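Local coordinates for BugD (Bordetella pertussis Tohama I, PDB 2F5X), which binds aspartic acid as a periplasmic solute receptor of the tripartite tricarboxylate transporter receptor family, probably delivering solutes for uptake, at residues A[103-108]-A[241-246]; A[114-119]-A[203-208]; A[135-140]-A[164-169]. One frame throughout, in Å; residues are numbered along the deposited sequence.

Interaction 1 (A[103-108]-A[241-246]); sequences EPIGLV and MWAPKG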
# COMPACT_ATOMS: atom_id res chain seq x y z
N GLU A 103 15.67 8.05 -8.68
CA GLU A 103 16.74 7.11 -8.35
C GLU A 103 16.17 6.19 -7.26
O GLU A 103 15.89 6.64 -6.14
CB GLU A 103 17.98 7.85 -7.82
CG GLU A 103 18.49 9.00 -8.69
CD GLU A 103 18.87 8.59 -10.11
OE1 GLU A 103 19.09 7.39 -10.35
OE2 GLU A 103 18.96 9.48 -11.00
N PRO A 104 16.00 4.90 -7.58
CA PRO A 104 15.48 3.96 -6.57
C PRO A 104 16.49 3.76 -5.45
O PRO A 104 17.70 3.74 -5.71
CB PRO A 104 15.25 2.66 -7.37
CG PRO A 104 16.11 2.79 -8.58
CD PRO A 104 16.27 4.26 -8.88
N ILE A 105 16.00 3.67 -4.21
CA ILE A 105 16.85 3.38 -3.05
C ILE A 105 16.77 1.91 -2.68
O ILE A 105 17.79 1.23 -2.56
CB ILE A 105 16.50 4.30 -1.84
CG1 ILE A 105 16.53 5.79 -2.22
CG2 ILE A 105 17.44 4.01 -0.65
CD1 ILE A 105 17.82 6.26 -2.94
N GLY A 106 15.55 1.41 -2.46
CA GLY A 106 15.38 -0.00 -2.16
C GLY A 106 13.97 -0.39 -1.78
O GLY A 106 13.11 0.48 -1.55
N LEU A 107 13.74 -1.69 -1.71
CA LEU A 107 12.49 -2.22 -1.18
C LEU A 107 12.48 -2.11 0.35
O LEU A 107 13.53 -1.93 0.98
CB LEU A 107 12.26 -3.67 -1.64
CG LEU A 107 11.85 -3.73 -3.13
CD1 LEU A 107 12.15 -5.10 -3.74
CD2 LEU A 107 10.35 -3.38 -3.30
N VAL A 108 11.29 -2.19 0.93
CA VAL A 108 11.08 -1.88 2.35
C VAL A 108 10.32 -3.01 3.05
O VAL A 108 10.90 -3.75 3.85
CB VAL A 108 10.34 -0.51 2.49
CG1 VAL A 108 10.07 -0.16 3.95
CG2 VAL A 108 11.14 0.61 1.80
N MSE A 241 11.40 2.83 -1.53
CA MSE A 241 11.86 4.16 -1.20
C MSE A 241 12.63 4.68 -2.41
O MSE A 241 13.45 3.97 -2.96
CB MSE A 241 12.75 4.14 0.05
CG MSE A 241 13.33 5.49 0.40
SE MSE A 241 14.38 5.36 2.01
CE MSE A 241 13.01 5.07 3.20
N TRP A 242 12.34 5.92 -2.81
CA TRP A 242 12.96 6.54 -3.98
C TRP A 242 13.43 7.96 -3.67
O TRP A 242 12.85 8.64 -2.81
CB TRP A 242 11.94 6.67 -5.11
CG TRP A 242 11.43 5.41 -5.79
CD1 TRP A 242 11.87 4.88 -6.98
CD2 TRP A 242 10.30 4.62 -5.40
NE1 TRP A 242 11.11 3.79 -7.33
CE2 TRP A 242 10.14 3.61 -6.38
CE3 TRP A 242 9.41 4.65 -4.31
CZ2 TRP A 242 9.13 2.63 -6.31
CZ3 TRP A 242 8.40 3.68 -4.24
CH2 TRP A 242 8.28 2.68 -5.23
N ALA A 243 14.43 8.42 -4.41
CA ALA A 243 14.83 9.83 -4.43
C ALA A 243 14.56 10.38 -5.84
O ALA A 243 14.43 9.60 -6.77
CB ALA A 243 16.33 9.97 -4.08
N PRO A 244 14.49 11.70 -6.02
CA PRO A 244 14.27 12.24 -7.38
C PRO A 244 15.42 11.91 -8.32
O PRO A 244 16.56 11.80 -7.86
CB PRO A 244 14.20 13.76 -7.16
CG PRO A 244 13.86 13.91 -5.70
CD PRO A 244 14.57 12.77 -5.01
N LYS A 245 15.12 11.77 -9.61
CA LYS A 245 16.17 11.61 -10.62
C LYS A 245 17.25 12.67 -10.46
O LYS A 245 16.96 13.85 -10.26
CB LYS A 245 15.59 11.72 -12.04
CG LYS A 245 16.64 11.55 -13.14
CD LYS A 245 16.02 11.72 -14.52
CE LYS A 245 17.10 11.90 -15.59
NZ LYS A 245 18.04 10.73 -15.69
N GLY A 246 18.51 12.23 -10.53
CA GLY A 246 19.64 13.14 -10.49
C GLY A 246 20.19 13.37 -9.09
O GLY A 246 21.15 14.11 -8.92

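Interaction 2 (A[114-119]-A[203-208]); sequences TIIARG and GKVKAY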
# COMPACT_ATOMS: atom_id res chain seq x y z
N THR A 114 -6.55 -7.52 3.85
CA THR A 114 -7.72 -8.17 4.42
C THR A 114 -8.98 -7.57 3.82
O THR A 114 -9.09 -6.35 3.71
CB THR A 114 -7.79 -7.94 5.95
OG1 THR A 114 -7.66 -6.53 6.23
CG2 THR A 114 -6.60 -8.60 6.66
N ILE A 115 -9.92 -8.44 3.46
CA ILE A 115 -11.27 -8.02 3.05
C ILE A 115 -12.08 -7.86 4.33
O ILE A 115 -12.27 -8.83 5.06
CB ILE A 115 -11.93 -9.07 2.12
CG1 ILE A 115 -11.06 -9.37 0.89
CG2 ILE A 115 -13.39 -8.65 1.74
CD1 ILE A 115 -11.20 -8.40 -0.21
N ILE A 116 -12.54 -6.64 4.59
CA ILE A 116 -13.28 -6.34 5.81
C ILE A 116 -14.58 -5.59 5.51
O ILE A 116 -14.76 -5.06 4.41
CB ILE A 116 -12.42 -5.49 6.81
CG1 ILE A 116 -12.01 -4.14 6.20
CG2 ILE A 116 -11.21 -6.29 7.32
CD1 ILE A 116 -11.39 -3.18 7.23
N ALA A 117 -15.47 -5.54 6.49
CA ALA A 117 -16.69 -4.77 6.36
C ALA A 117 -17.05 -4.12 7.69
O ALA A 117 -16.47 -4.45 8.73
CB ALA A 117 -17.83 -5.66 5.88
N ARG A 118 -18.01 -3.19 7.64
CA ARG A 118 -18.51 -2.56 8.86
C ARG A 118 -18.95 -3.63 9.86
O ARG A 118 -19.35 -4.74 9.46
CB ARG A 118 -19.65 -1.58 8.54
CG ARG A 118 -20.79 -2.13 7.69
CD ARG A 118 -21.91 -1.10 7.48
NE ARG A 118 -22.91 -1.49 6.50
CZ ARG A 118 -24.00 -2.19 6.77
NH1 ARG A 118 -24.24 -2.61 8.01
NH2 ARG A 118 -24.87 -2.47 5.79
N GLY A 119 -18.84 -3.32 11.14
CA GLY A 119 -19.02 -4.28 12.22
C GLY A 119 -20.36 -5.00 12.25
O GLY A 119 -20.46 -6.07 12.85
N GLY A 203 -12.38 -7.03 17.15
CA GLY A 203 -13.74 -7.35 16.73
C GLY A 203 -14.56 -6.15 16.28
O GLY A 203 -15.78 -6.23 16.18
N LYS A 204 -13.89 -5.03 16.01
CA LYS A 204 -14.58 -3.79 15.64
C LYS A 204 -15.07 -3.80 14.20
O LYS A 204 -16.04 -3.13 13.87
CB LYS A 204 -13.68 -2.58 15.88
CG LYS A 204 -13.60 -2.15 17.35
CD LYS A 204 -12.54 -1.07 17.55
CE LYS A 204 -13.02 0.30 17.10
NZ LYS A 204 -11.90 1.25 16.72
N VAL A 205 -14.41 -4.56 13.34
CA VAL A 205 -14.88 -4.74 11.96
C VAL A 205 -15.08 -6.22 11.68
O VAL A 205 -14.50 -7.06 12.36
CB VAL A 205 -13.90 -4.13 10.92
CG1 VAL A 205 -13.76 -2.62 11.13
CG2 VAL A 205 -12.52 -4.82 10.96
N LYS A 206 -15.91 -6.53 10.68
CA LYS A 206 -16.05 -7.91 10.20
C LYS A 206 -14.86 -8.22 9.31
O LYS A 206 -14.42 -7.36 8.53
CB LYS A 206 -17.35 -8.09 9.41
CG LYS A 206 -18.63 -7.93 10.25
CD LYS A 206 -18.88 -9.15 11.11
CE LYS A 206 -19.94 -10.03 10.49
NZ LYS A 206 -21.35 -9.72 10.90
N ALA A 207 -14.31 -9.43 9.44
CA ALA A 207 -13.12 -9.78 8.66
C ALA A 207 -13.35 -11.12 7.97
O ALA A 207 -13.77 -12.07 8.62
CB ALA A 207 -11.88 -9.82 9.56
N TYR A 208 -13.06 -11.18 6.67
CA TYR A 208 -13.49 -12.32 5.85
C TYR A 208 -12.38 -13.17 5.24
O TYR A 208 -12.51 -14.39 5.14
CB TYR A 208 -14.42 -11.84 4.74
CG TYR A 208 -15.66 -11.17 5.28
CD1 TYR A 208 -16.75 -11.94 5.72
CD2 TYR A 208 -15.75 -9.79 5.37
CE1 TYR A 208 -17.91 -11.32 6.21
CE2 TYR A 208 -16.89 -9.17 5.87
CZ TYR A 208 -17.96 -9.94 6.29
OH TYR A 208 -19.09 -9.32 6.79

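Interaction 3 (A[135-140]-A[164-169]); sequences KNADKI and VNLLTI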
# COMPACT_ATOMS: atom_id res chain seq x y z
N LYS A 135 -26.24 -10.62 -4.32
CA LYS A 135 -27.69 -10.45 -4.18
C LYS A 135 -28.09 -8.99 -3.92
O LYS A 135 -29.14 -8.53 -4.40
CB LYS A 135 -28.21 -11.36 -3.06
CG LYS A 135 -29.74 -11.38 -2.94
CD LYS A 135 -30.17 -11.88 -1.56
CE LYS A 135 -31.67 -11.70 -1.34
NZ LYS A 135 -32.02 -10.29 -0.97
N ASN A 136 -27.25 -8.28 -3.17
CA ASN A 136 -27.60 -6.96 -2.65
C ASN A 136 -26.69 -5.85 -3.16
O ASN A 136 -26.60 -4.79 -2.55
CB ASN A 136 -27.60 -6.98 -1.11
CG ASN A 136 -28.67 -7.90 -0.54
OD1 ASN A 136 -29.87 -7.63 -0.65
ND2 ASN A 136 -28.24 -9.01 0.04
N ALA A 137 -26.03 -6.11 -4.30
CA ALA A 137 -24.99 -5.21 -4.80
C ALA A 137 -25.36 -3.73 -4.73
O ALA A 137 -24.58 -2.92 -4.23
CB ALA A 137 -24.55 -5.61 -6.21
N ASP A 138 -26.56 -3.38 -5.21
CA ASP A 138 -26.98 -1.98 -5.30
C ASP A 138 -27.12 -1.27 -3.96
O ASP A 138 -27.20 -0.03 -3.90
CB ASP A 138 -28.29 -1.88 -6.09
CG ASP A 138 -28.12 -2.21 -7.55
OD1 ASP A 138 -26.96 -2.29 -8.03
OD2 ASP A 138 -29.10 -2.40 -8.30
N LYS A 139 -27.16 -2.04 -2.88
CA LYS A 139 -27.27 -1.47 -1.54
C LYS A 139 -25.90 -1.32 -0.87
O LYS A 139 -25.82 -0.87 0.29
CB LYS A 139 -28.17 -2.34 -0.66
CG LYS A 139 -29.60 -2.49 -1.17
CD LYS A 139 -30.18 -3.86 -0.79
CE LYS A 139 -31.37 -3.72 0.15
NZ LYS A 139 -30.93 -3.57 1.58
N ILE A 140 -24.84 -1.71 -1.58
CA ILE A 140 -23.51 -1.84 -0.97
C ILE A 140 -22.48 -0.86 -1.51
O ILE A 140 -22.33 -0.70 -2.72
CB ILE A 140 -22.98 -3.29 -1.09
CG1 ILE A 140 -23.93 -4.27 -0.37
CG2 ILE A 140 -21.58 -3.40 -0.50
CD1 ILE A 140 -23.69 -5.75 -0.69
N VAL A 164 -19.55 -8.14 -10.02
CA VAL A 164 -20.42 -7.03 -9.65
C VAL A 164 -19.81 -5.67 -9.98
O VAL A 164 -18.60 -5.53 -10.15
CB VAL A 164 -20.80 -7.04 -8.14
CG1 VAL A 164 -21.56 -8.33 -7.77
CG2 VAL A 164 -19.56 -6.85 -7.24
N ASN A 165 -20.69 -4.67 -10.10
CA ASN A 165 -20.29 -3.27 -10.14
C ASN A 165 -20.89 -2.59 -8.91
O ASN A 165 -22.10 -2.67 -8.71
CB ASN A 165 -20.82 -2.61 -11.42
CG ASN A 165 -20.37 -1.15 -11.57
OD1 ASN A 165 -19.18 -0.85 -11.44
ND2 ASN A 165 -21.32 -0.26 -11.85
N LEU A 166 -20.04 -1.96 -8.09
CA LEU A 166 -20.47 -1.35 -6.82
C LEU A 166 -20.20 0.14 -6.78
O LEU A 166 -19.17 0.60 -7.28
CB LEU A 166 -19.71 -1.98 -5.63
CG LEU A 166 -19.90 -3.48 -5.37
CD1 LEU A 166 -19.08 -3.92 -4.15
CD2 LEU A 166 -21.37 -3.82 -5.18
N LEU A 167 -21.10 0.88 -6.14
CA LEU A 167 -20.80 2.24 -5.69
C LEU A 167 -19.45 2.22 -5.00
O LEU A 167 -19.22 1.43 -4.08
CB LEU A 167 -21.86 2.71 -4.69
CG LEU A 167 -21.59 3.99 -3.89
CD1 LEU A 167 -21.38 5.18 -4.81
CD2 LEU A 167 -22.75 4.24 -2.93
N THR A 168 -18.54 3.07 -5.47
CA THR A 168 -17.16 3.07 -4.97
C THR A 168 -16.79 4.46 -4.51
O THR A 168 -16.88 5.42 -5.28
CB THR A 168 -16.21 2.58 -6.07
OG1 THR A 168 -16.57 1.24 -6.46
CG2 THR A 168 -14.78 2.43 -5.51
N ILE A 169 -16.37 4.56 -3.25
CA ILE A 169 -16.10 5.85 -2.65
C ILE A 169 -14.60 6.00 -2.40
O ILE A 169 -14.03 5.25 -1.60
CB ILE A 169 -16.89 6.02 -1.32
CG1 ILE A 169 -18.39 5.79 -1.54
CG2 ILE A 169 -16.62 7.40 -0.71
CD1 ILE A 169 -19.17 5.56 -0.25
O HOH W 1 -23.42 -0.47 -5.15

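Interaction 1 (A[103-108]-A[241-246])
The W242 side chain lies against P104, its CD1 3.7 Å from P104 CA, in an antiparallel strand pair interrupted by a classic beta bulge. P104 and W242 form a non-hydrogen-bonded pair, a place that suits proline: no N-H is needed for pairing with 241-244, and CA and CB of P104 meet CD1 of the indole obliquely. Helix 286-306 covers this face through L289, while F84 stacks on the W242 ring.

The bulge follows at I105 and G106, two residues set against the single M241. The carbonyl oxygen of M241 accepts a hydrogen bond from I105 N at 2.9 Å and a weak one from G106 N at 3.3 Å. In return M241 N donates to G106 O. I105 has the turned backbone of a bulge (psi -54°), and G106 is almost fully extended, a conformation that glycine adopts easily.

On the face away from the indole, I105 CB meets CG of M241, a selenomethionine, at 4.1 Å. I105 packs under helix 249-263, touching V252 and V256, and the small A243 lets the CD1 methyl of I105 approach its CB.

At the more exposed end, E103 makes two backbone bonds with A243 and also uses its side chain. With CG beside its own backbone N and a bend at chi2 (-59°), the carboxylate folds toward the turn after the strand. There G246 N points almost straight at E103 OE2, 2.8 Å away, meeting the anti lone pair, the one turned from OE1.

Interaction 2 (A[114-119]-A[203-208])
A117 CB meets the rim of the Y208 ring, lying in the ring plane 3.6 Å from Y208 CE2. A methyl is small enough to let the phenol lie alongside the strand. Beneath this contact the backbones form a short antiparallel ladder: A117 and K206 are a hydrogen-bonded pair, with K206 N to A117 O and A117 N to K206 O each 2.9 Å, and Y208 N donates to I115 O.

I116 and A207 form a non-hydrogen-bonded pair on the other face, where their side chains touch. I116 and V205, both buried, offer each other their CG2 methyls. Where the strands part, G119 CA comes 3.6 Å from K204 O, which lies where a CB would point; glycine suits this spot.

The polar ends are anchored further out. K206 CG, set beside its backbone N (chi1 -66°), lies 3.4 Å from R118 O; later bends carry NZ to F121 O and N124 OD1. Y208 OH bonds P123 O, which ties down the far end of the ring. R118 forms salt bridges with D187 and D120.

G203 ends helix 193-201 in a Schellman motif, whose positive phi suits glycine; after K204 the chain joins the strand. That helix, through I200, and helix 174-182, through M178 and L181, cover I116, and the end of 102-117 runs between strands 188-192 and 206-210.

Interaction 3 (A[135-140]-A[164-169])
L166 pushes its CD2 methyl against A137, 3.8 Å from A137 CB and 3.5 Å from A137 O, and this is the tight part of the contact. Its chi1 (-62°) sets CG beside the backbone N, and chi2 near 180° extends CD1 away from CA, so that CD2 is the branch turned to A137. The same methyl meets I140 CB at 4.4 Å, so one leucine branch touches both A137 and I140. A137 suits its place because its short side chain lets the 3-10 turn at 137-139 come close; its CB also meets V164 CG1 at 4.3 Å. Behind this apolar patch, V164 and L166 rest on V159 of helix 150-162, while I140 packs on Y132 and V133 of helix 126-136.

Toward solvent the fit is looser and polar. No direct hydrogen bond joins the segments; a single water bridges them instead. It donates to A137 O and, at 2.7 Å, to I140 O, and accepts from L167 N at 2.9 Å. A137 O also receives I140 N, closing the turn, so two donors hold this carbonyl. The water thus supplies the partner for L167 N where the two backbones are still too far apart to bond directly. L167 itself is exposed and reaches across mainly with CB, near I140 O. Within 164-169, T168 OG1 gives L166 O a partner at 2.8 Å, from above the carbonyl plane.

Just beyond the water, L167 bonds L142 as strands 141-144 and 167-170 begin to run parallel. With helix 150-162 linking them, these strands form a beta-alpha-beta crossover, and this contact joins the turn leaving helix 126-136 to the loop entering strand 167-170, an arrangement characteristic of alpha/beta lobes in periplasmic binding proteins.

How the interactions relate
From the N terminus, the chain first lays down strands 19-23, 50-54 and 76-81, then enters the long strand 102-117, which serves interaction 1 near its start and interaction 2 near its end. Interaction 3 is the first contact to close, around 23 intervening residues, joining the end of helix 126-136 to the entry of strand 167-170. Interaction 2 closes next, enclosing it, and binds 102-117 to strand 206-210. Interaction 1 closes last, around both, binding 102-117 to strand 236-244. The three therefore nest without crossing. Interactions 2 and 3 lie on one side of the chain's centre, about 17 Å apart between centres, and interaction 1 on the other.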